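Local coordinates for echicetin A-chain (Echis carinatus, PDB 1OZ7), which binds the platelet receptor glycoprotein Ib alpha and inhibits platelet aggregation, but promotes aggregation and signalling when IgM-kappa is bound as well, at residues S7-Y12 and K45-L50; S41-K46 and M124-V129. All coordinates share one frame; numbering follows the deposited sequence.

Contact 1. Residues S7-Y12 and K45-L50; sequences SSNGVY and KKEEIL
Asn9 and Leu50 make most of this contact. In the C-type lectin fold of this snaclec subunit, it sets the outer strand 7-9 of the four-stranded antiparallel sheet against the first turns of helix 45-58. The backbones stay well apart, with Asn9 CA and Leu50 CA 7.5 Å from each other. The side chains fill the distance from opposite directions. Leu50 CG sits over one face of the Asn9 amide, 3.4 Å from Asn9 CG. The methyl Leu50 CD1 lies beside the stem of the same side chain, 3.7 Å from Asn9 CB. Asn9 reaches the helix because its CG is anti to the backbone N (chi1 178°), which carries the amide away from the strand. The second helix neighbour is Glu47, a buried residue one turn earlier. Its aliphatic part does the touching, and its carboxylate plane is only 19° from the plane of the Asn9 amide. The carboxylate itself is held elsewhere. Glu47 OE1 is hydrogen-bonded to Tyr14 OH, and Glu47 OE2 to the backbone N of Glu43. No hydrogen bond joins the two segments, so this is a van der Waals contact.

The other side is loose. Ser8 points away from the helix, and its OG makes a weak bond to Tyr12 O. The exposed residues Gly10 and Val11 form the two-residue turn of a beta-hairpin, both with positive phi, and neither meets the helix. Asn9 and Tyr12 pair on either side of the turn, Asn9 N giving Tyr12 O a bond of 2.9 Å and Tyr12 N a weak one back to Asn9 O. On the helix, Lys46 is exposed and at most skirts the strand. Near the nitrogen end of the amide, Asn9 ND2 lies 4.0 Å from Glu47 CG, which stands off the same face as Leu50 CG.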
ATOM      1  N   SER A   7       5.738 -27.960  11.790  1.00 25.30           N
ATOM      2  CA  SER A   7       6.898 -28.089  10.915  1.00 24.53           C
ATOM      3  C   SER A   7       8.030 -27.171  11.350  1.00 22.11           C
ATOM      4  O   SER A   7       7.809 -26.171  12.033  1.00 23.40           O
ATOM      5  CB  SER A   7       6.506 -27.781   9.471  1.00 21.57           C
ATOM      6  OG  SER A   7       5.613 -28.762   8.991  1.00 25.77           O
ATOM      7  N   SER A   8       9.243 -27.511  10.936  1.00 20.70           N
ATOM      8  CA  SER A   8      10.416 -26.726  11.300  1.00 21.63           C
ATOM      9  C   SER A   8      11.164 -26.071  10.136  1.00 18.75           C
ATOM     10  O   SER A   8      11.273 -26.625   9.037  1.00 15.05           O
ATOM     11  CB  SER A   8      11.387 -27.603  12.092  1.00 23.94           C
ATOM     12  OG  SER A   8      12.555 -26.873  12.435  1.00 32.41           O
ATOM     13  N   ASN A   9      11.678 -24.876  10.397  1.00 18.59           N
ATOM     14  CA  ASN A   9      12.444 -24.125   9.410  1.00 20.41           C
ATOM     15  C   ASN A   9      13.249 -23.095  10.180  1.00 19.89           C
ATOM     16  O   ASN A   9      12.718 -22.437  11.077  1.00 19.20           O
ATOM     17  CB  ASN A   9      11.525 -23.412   8.411  1.00 19.54           C
ATOM     18  CG  ASN A   9      12.302 -22.580   7.403  1.00 21.48           C
ATOM     19  OD1 ASN A   9      12.808 -23.093   6.404  1.00 20.11           O
ATOM     20  ND2 ASN A   9      12.423 -21.285   7.677  1.00 18.89           N
ATOM     21  N   GLY A  10      14.527 -22.961   9.840  1.00 21.82           N
ATOM     22  CA  GLY A  10      15.369 -22.010  10.542  1.00 26.32           C
ATOM     23  C   GLY A  10      15.143 -22.133  12.039  1.00 27.64           C
ATOM     24  O   GLY A  10      14.850 -21.154  12.713  1.00 28.42           O
ATOM     25  N   VAL A  11      15.263 -23.350  12.558  1.00 29.13           N
ATOM     26  CA  VAL A  11      15.063 -23.606  13.980  1.00 32.65           C
ATOM     27  C   VAL A  11      13.846 -22.879  14.560  1.00 33.39           C
ATOM     28  O   VAL A  11      13.893 -22.332  15.664  1.00 34.26           O
ATOM     29  CB  VAL A  11      16.320 -23.228  14.808  1.00 35.82           C
ATOM     30  CG1 VAL A  11      16.496 -21.707  14.866  1.00 37.64           C
ATOM     31  CG2 VAL A  11      16.204 -23.809  16.212  1.00 38.83           C
ATOM     32  N   TYR A  12      12.758 -22.872  13.796  1.00 33.22           N
ATOM     33  CA  TYR A  12      11.502 -22.258  14.215  1.00 29.89           C
ATOM     34  C   TYR A  12      10.425 -23.289  13.927  1.00 27.28           C
ATOM     35  O   TYR A  12      10.581 -24.106  13.020  1.00 25.94           O
ATOM     36  CB  TYR A  12      11.218 -20.998  13.397  1.00 32.53           C
ATOM     37  CG  TYR A  12      11.625 -19.699  14.050  1.00 35.79           C
ATOM     38  CD1 TYR A  12      10.887 -19.164  15.104  1.00 37.76           C
ATOM     39  CD2 TYR A  12      12.735 -18.989  13.597  1.00 40.17           C
ATOM     40  CE1 TYR A  12      11.243 -17.950  15.692  1.00 41.16           C
ATOM     41  CE2 TYR A  12      13.101 -17.776  14.178  1.00 43.27           C
ATOM     42  CZ  TYR A  12      12.352 -17.262  15.223  1.00 43.77           C
ATOM     43  OH  TYR A  12      12.718 -16.063  15.796  1.00 46.56           O
ATOM     44  N   LYS A  45      12.952 -14.569   1.535  1.00 18.69           N
ATOM     45  CA  LYS A  45      12.307 -15.178   0.382  1.00 22.83           C
ATOM     46  C   LYS A  45      12.215 -16.679   0.634  1.00 21.94           C
ATOM     47  O   LYS A  45      11.234 -17.332   0.267  1.00 21.75           O
ATOM     48  CB  LYS A  45      13.125 -14.892  -0.880  1.00 27.69           C
ATOM     49  CG  LYS A  45      12.443 -15.273  -2.189  1.00 35.54           C
ATOM     50  CD  LYS A  45      12.375 -16.781  -2.392  1.00 40.49           C
ATOM     51  CE  LYS A  45      13.762 -17.393  -2.528  1.00 43.97           C
ATOM     52  NZ  LYS A  45      13.697 -18.876  -2.655  1.00 47.03           N
ATOM     53  N   LYS A  46      13.247 -17.217   1.273  1.00 18.98           N
ATOM     54  CA  LYS A  46      13.287 -18.636   1.592  1.00 20.66           C
ATOM     55  C   LYS A  46      12.177 -18.975   2.578  1.00 19.45           C
ATOM     56  O   LYS A  46      11.474 -19.962   2.409  1.00 18.75           O
ATOM     57  CB  LYS A  46      14.640 -19.005   2.205  1.00 24.47           C
ATOM     58  CG  LYS A  46      14.722 -20.435   2.693  1.00 26.52           C
ATOM     59  CD  LYS A  46      14.838 -21.403   1.534  1.00 29.77           C
ATOM     60  CE  LYS A  46      16.258 -21.457   1.019  1.00 31.02           C
ATOM     61  NZ  LYS A  46      17.175 -21.960   2.080  1.00 31.78           N
ATOM     62  N   GLU A  47      12.020 -18.158   3.616  1.00 19.49           N
ATOM     63  CA  GLU A  47      10.978 -18.418   4.596  1.00 19.61           C
ATOM     64  C   GLU A  47       9.600 -18.228   3.946  1.00 18.97           C
ATOM     65  O   GLU A  47       8.711 -19.072   4.097  1.00 17.67           O
ATOM     66  CB  GLU A  47      11.117 -17.491   5.806  1.00 17.98           C
ATOM     67  CG  GLU A  47      10.284 -17.966   6.996  1.00 15.22           C
ATOM     68  CD  GLU A  47      10.346 -17.031   8.179  1.00 14.36           C
ATOM     69  OE1 GLU A  47       9.769 -17.366   9.234  1.00 20.27           O
ATOM     70  OE2 GLU A  47      10.960 -15.959   8.065  1.00  9.92           O
ATOM     71  N   GLU A  48       9.440 -17.122   3.223  1.00 17.87           N
ATOM     72  CA  GLU A  48       8.185 -16.822   2.527  1.00 18.83           C
ATOM     73  C   GLU A  48       7.770 -18.054   1.752  1.00 19.28           C
ATOM     74  O   GLU A  48       6.588 -18.408   1.676  1.00 16.46           O
ATOM     75  CB  GLU A  48       8.389 -15.660   1.565  1.00 16.19           C
ATOM     76  N   ILE A  49       8.772 -18.708   1.176  1.00 20.85           N
ATOM     77  CA  ILE A  49       8.559 -19.908   0.396  1.00 21.59           C
ATOM     78  C   ILE A  49       8.196 -21.113   1.262  1.00 21.91           C
ATOM     79  O   ILE A  49       7.350 -21.913   0.881  1.00 22.51           O
ATOM     80  CB  ILE A  49       9.804 -20.184  -0.471  1.00 23.56           C
ATOM     81  CG1 ILE A  49       9.561 -19.650  -1.882  1.00 20.61           C
ATOM     82  CG2 ILE A  49      10.157 -21.653  -0.466  1.00 27.58           C
ATOM     83  CD1 ILE A  49      10.782 -19.656  -2.733  1.00 21.58           C
ATOM     84  N   LEU A  50       8.810 -21.237   2.432  1.00 21.24           N
ATOM     85  CA  LEU A  50       8.508 -22.368   3.316  1.00 22.18           C
ATOM     86  C   LEU A  50       7.093 -22.272   3.901  1.00 23.10           C
ATOM     87  O   LEU A  50       6.498 -23.282   4.269  1.00 22.51           O
ATOM     88  CB  LEU A  50       9.561 -22.445   4.438  1.00 18.47           C
ATOM     89  CG  LEU A  50       9.439 -23.323   5.691  1.00 15.42           C
ATOM     90  CD1 LEU A  50       8.358 -22.775   6.594  1.00 14.72           C
ATOM     91  CD2 LEU A  50       9.171 -24.766   5.333  1.00 14.24           C
TER

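Contact 2. Residues S41-K46 and M124-V129; sequences SIESKK and MCKYPV
Ser41 receives the ammonium group of Lys126 through both of its oxygens. Lys126 NZ donates to Ser41 OG at 2.8 Å and to Ser41 O at 3.0 Å. The carbonyl is met from above its plane: the donor stands 49° out of it, with a C=O...N angle of 122°. Ser41 OG lies between its own backbone N and carbonyl carbon (chi1 60°), which puts it on the same ammonium as the carbonyl oxygen. This hydroxyl is also hydrogen-bonded to an acidic side chain of the other protein chain, so it links the lysine to the subunit interface.

Ile42 turns to helix 45-58 instead, packing on Glu48 and Val51. Glu43 comes next, crossing the lysine at about a right angle. Its OE1 is 4.1 Å from Lys126 NZ, too far for a salt bridge. A water spans the gap, donating a hydrogen bond to Glu43 OE1 at 2.6 Å and accepting one from Lys126 NZ at 3.0 Å. In calcium-binding snaclecs, this corner of the C-type lectin fold holds a metal ion. Here the ammonium probably takes that place. It also forms a salt bridge with Glu47 OE1 and a cation-pi contact with Tyr12, so the nearby acids would favour its charged form.

Ser44 is the N-cap of helix 45-58, its OG bonded to the backbone N of Glu47. From strand 121-127 the side chain of Lys126 runs fully extended and ends at Ser41, its CE 3.8 Å from Ser41 OG.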
ATOM      1  N   SER A  41       5.747 -14.317  11.088  1.00 18.13           N
ATOM      2  CA  SER A  41       6.431 -13.159  10.532  1.00 18.08           C
ATOM      3  C   SER A  41       7.236 -13.811   9.400  1.00 17.07           C
ATOM      4  O   SER A  41       7.587 -14.993   9.489  1.00 14.64           O
ATOM      5  CB  SER A  41       7.362 -12.519  11.564  1.00 22.24           C
ATOM      6  OG  SER A  41       8.361 -13.426  11.996  1.00 28.57           O
ATOM      7  N   ILE A  42       7.502 -13.061   8.338  1.00 17.10           N
ATOM      8  CA  ILE A  42       8.231 -13.577   7.186  1.00 17.80           C
ATOM      9  C   ILE A  42       9.459 -12.721   6.986  1.00 19.06           C
ATOM     10  O   ILE A  42       9.361 -11.555   6.617  1.00 20.82           O
ATOM     11  CB  ILE A  42       7.356 -13.520   5.920  1.00 18.55           C
ATOM     12  CG1 ILE A  42       6.037 -14.248   6.183  1.00 19.57           C
ATOM     13  CG2 ILE A  42       8.088 -14.163   4.729  1.00 15.65           C
ATOM     14  CD1 ILE A  42       6.208 -15.703   6.516  1.00 23.38           C
ATOM     15  N   GLU A  43      10.624 -13.304   7.208  1.00 20.91           N
ATOM     16  CA  GLU A  43      11.849 -12.533   7.105  1.00 23.06           C
ATOM     17  C   GLU A  43      12.777 -12.795   5.932  1.00 22.54           C
ATOM     18  O   GLU A  43      13.831 -12.169   5.840  1.00 23.38           O
ATOM     19  CB  GLU A  43      12.611 -12.653   8.418  1.00 25.07           C
ATOM     20  CG  GLU A  43      11.930 -11.907   9.568  1.00 27.90           C
ATOM     21  CD  GLU A  43      12.654 -12.098  10.883  1.00 34.11           C
ATOM     22  OE1 GLU A  43      12.401 -13.116  11.560  1.00 37.59           O
ATOM     23  OE2 GLU A  43      13.493 -11.238  11.231  1.00 36.01           O
ATOM     24  N   SER A  44      12.395 -13.701   5.031  1.00 20.50           N
ATOM     25  CA  SER A  44      13.214 -13.975   3.862  1.00 17.64           C
ATOM     26  C   SER A  44      12.427 -14.653   2.752  1.00 17.59           C
ATOM     27  O   SER A  44      11.366 -15.232   2.988  1.00 19.16           O
ATOM     28  CB  SER A  44      14.419 -14.837   4.245  1.00 16.45           C
ATOM     29  OG  SER A  44      14.023 -16.145   4.609  1.00 16.43           O
ATOM     30  N   LYS A  45      12.952 -14.569   1.535  1.00 18.69           N
ATOM     31  CA  LYS A  45      12.307 -15.178   0.382  1.00 22.83           C
ATOM     32  C   LYS A  45      12.215 -16.679   0.634  1.00 21.94           C
ATOM     33  O   LYS A  45      11.234 -17.332   0.267  1.00 21.75           O
ATOM     34  CB  LYS A  45      13.125 -14.892  -0.880  1.00 27.69           C
ATOM     35  CG  LYS A  45      12.443 -15.273  -2.189  1.00 35.54           C
ATOM     36  CD  LYS A  45      12.375 -16.781  -2.392  1.00 40.49           C
ATOM     37  CE  LYS A  45      13.762 -17.393  -2.528  1.00 43.97           C
ATOM     38  NZ  LYS A  45      13.697 -18.876  -2.655  1.00 47.03           N
ATOM     39  N   LYS A  46      13.247 -17.217   1.273  1.00 18.98           N
ATOM     40  CA  LYS A  46      13.287 -18.636   1.592  1.00 20.66           C
ATOM     41  C   LYS A  46      12.177 -18.975   2.578  1.00 19.45           C
ATOM     42  O   LYS A  46      11.474 -19.962   2.409  1.00 18.75           O
ATOM     43  CB  LYS A  46      14.640 -19.005   2.205  1.00 24.47           C
ATOM     44  CG  LYS A  46      14.722 -20.435   2.693  1.00 26.52           C
ATOM     45  CD  LYS A  46      14.838 -21.403   1.534  1.00 29.77           C
ATOM     46  CE  LYS A  46      16.258 -21.457   1.019  1.00 31.02           C
ATOM     47  NZ  LYS A  46      17.175 -21.960   2.080  1.00 31.78           N
ATOM     48  N   MET A 124      -1.326 -18.863  10.121  1.00 20.00           N
ATOM     49  CA  MET A 124      -0.105 -19.629  10.338  1.00 19.86           C
ATOM     50  C   MET A 124       0.563 -19.134  11.612  1.00 19.64           C
ATOM     51  O   MET A 124       0.824 -17.939  11.770  1.00 18.83           O
ATOM     52  CB  MET A 124       0.848 -19.472   9.146  1.00 18.69           C
ATOM     53  N   CYS A 125       0.824 -20.052  12.532  1.00 19.23           N
ATOM     54  CA  CYS A 125       1.470 -19.682  13.780  1.00 21.49           C
ATOM     55  C   CYS A 125       2.944 -19.964  13.655  1.00 21.64           C
ATOM     56  O   CYS A 125       3.378 -20.700  12.768  1.00 23.22           O
ATOM     57  CB  CYS A 125       0.922 -20.482  14.961  1.00 22.11           C
ATOM     58  SG  CYS A 125      -0.773 -20.109  15.514  1.00 26.13           S
ATOM     59  N   LYS A 126       3.710 -19.399  14.575  1.00 24.12           N
ATOM     60  CA  LYS A 126       5.155 -19.564  14.578  1.00 23.36           C
ATOM     61  C   LYS A 126       5.679 -19.248  15.974  1.00 24.06           C
ATOM     62  O   LYS A 126       5.092 -18.442  16.706  1.00 21.54           O
ATOM     63  CB  LYS A 126       5.763 -18.620  13.539  1.00 23.50           C
ATOM     64  CG  LYS A 126       7.280 -18.490  13.534  1.00 22.09           C
ATOM     65  CD  LYS A 126       7.696 -17.485  12.460  1.00 22.98           C
ATOM     66  CE  LYS A 126       9.150 -17.070  12.573  1.00 24.40           C
ATOM     67  NZ  LYS A 126       9.472 -15.938  11.652  1.00 21.90           N
ATOM     68  N   TYR A 127       6.766 -19.911  16.347  1.00 26.10           N
ATOM     69  CA  TYR A 127       7.393 -19.686  17.640  1.00 28.90           C
ATOM     70  C   TYR A 127       8.733 -20.432  17.688  1.00 31.02           C
ATOM     71  O   TYR A 127       8.921 -21.443  17.003  1.00 29.12           O
ATOM     72  CB  TYR A 127       6.468 -20.157  18.766  1.00 29.63           C
ATOM     73  CG  TYR A 127       6.424 -21.652  18.951  1.00 29.80           C
ATOM     74  CD1 TYR A 127       7.455 -22.319  19.613  1.00 29.99           C
ATOM     75  CD2 TYR A 127       5.360 -22.406  18.455  1.00 28.73           C
ATOM     76  CE1 TYR A 127       7.429 -23.692  19.779  1.00 30.22           C
ATOM     77  CE2 TYR A 127       5.329 -23.783  18.616  1.00 29.35           C
ATOM     78  CZ  TYR A 127       6.368 -24.414  19.281  1.00 32.43           C
ATOM     79  OH  TYR A 127       6.348 -25.775  19.452  1.00 38.65           O
ATOM     80  N   PRO A 128       9.685 -19.926  18.491  1.00 33.09           N
ATOM     81  CA  PRO A 128      11.020 -20.512  18.655  1.00 33.98           C
ATOM     82  C   PRO A 128      11.095 -21.479  19.829  1.00 35.62           C
ATOM     83  O   PRO A 128      10.810 -21.102  20.961  1.00 34.59           O
ATOM     84  CB  PRO A 128      11.890 -19.289  18.876  1.00 33.57           C
ATOM     85  CG  PRO A 128      11.002 -18.440  19.752  1.00 35.09           C
ATOM     86  CD  PRO A 128       9.618 -18.588  19.113  1.00 33.45           C
ATOM     87  N   VAL A 129      11.486 -22.720  19.565  1.00 38.40           N
ATOM     88  CA  VAL A 129      11.589 -23.712  20.631  1.00 43.48           C
ATOM     89  C   VAL A 129      12.413 -23.215  21.827  1.00 46.76           C
ATOM     90  O   VAL A 129      12.100 -23.535  22.974  1.00 46.50           O
ATOM     91  CB  VAL A 129      12.201 -25.026  20.116  1.00 44.08           C
ATOM     92  CG1 VAL A 129      12.180 -26.074  21.222  1.00 45.05           C
ATOM     93  CG2 VAL A 129      11.432 -25.512  18.904  1.00 43.56           C
TER
HETATM   94  O   HOH W   1      12.432 -15.760  11.716  1.00 43.42           O

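From the N terminus, strand 7-9 turns at a hairpin into strand 12-21. Helix 23-33 and strand 38-39 follow before helix 45-58 comes back to the start. Contact 1 closes this first loop, with 32 residues between its segments. Contact 2 begins just before contact 1 ends, and the two share Lys45 and Lys46. Its loop of 77 intervening residues takes in most of helix 45-58 and the whole three-stranded sheet, then returns on strand 121-127. The loops therefore overlap slightly, and neither nests in the other. Together they join the start of helix 45-58 and the loop leading into it to two strands of one sheet. Tyr12 packing on Pro128 joins their strand sides.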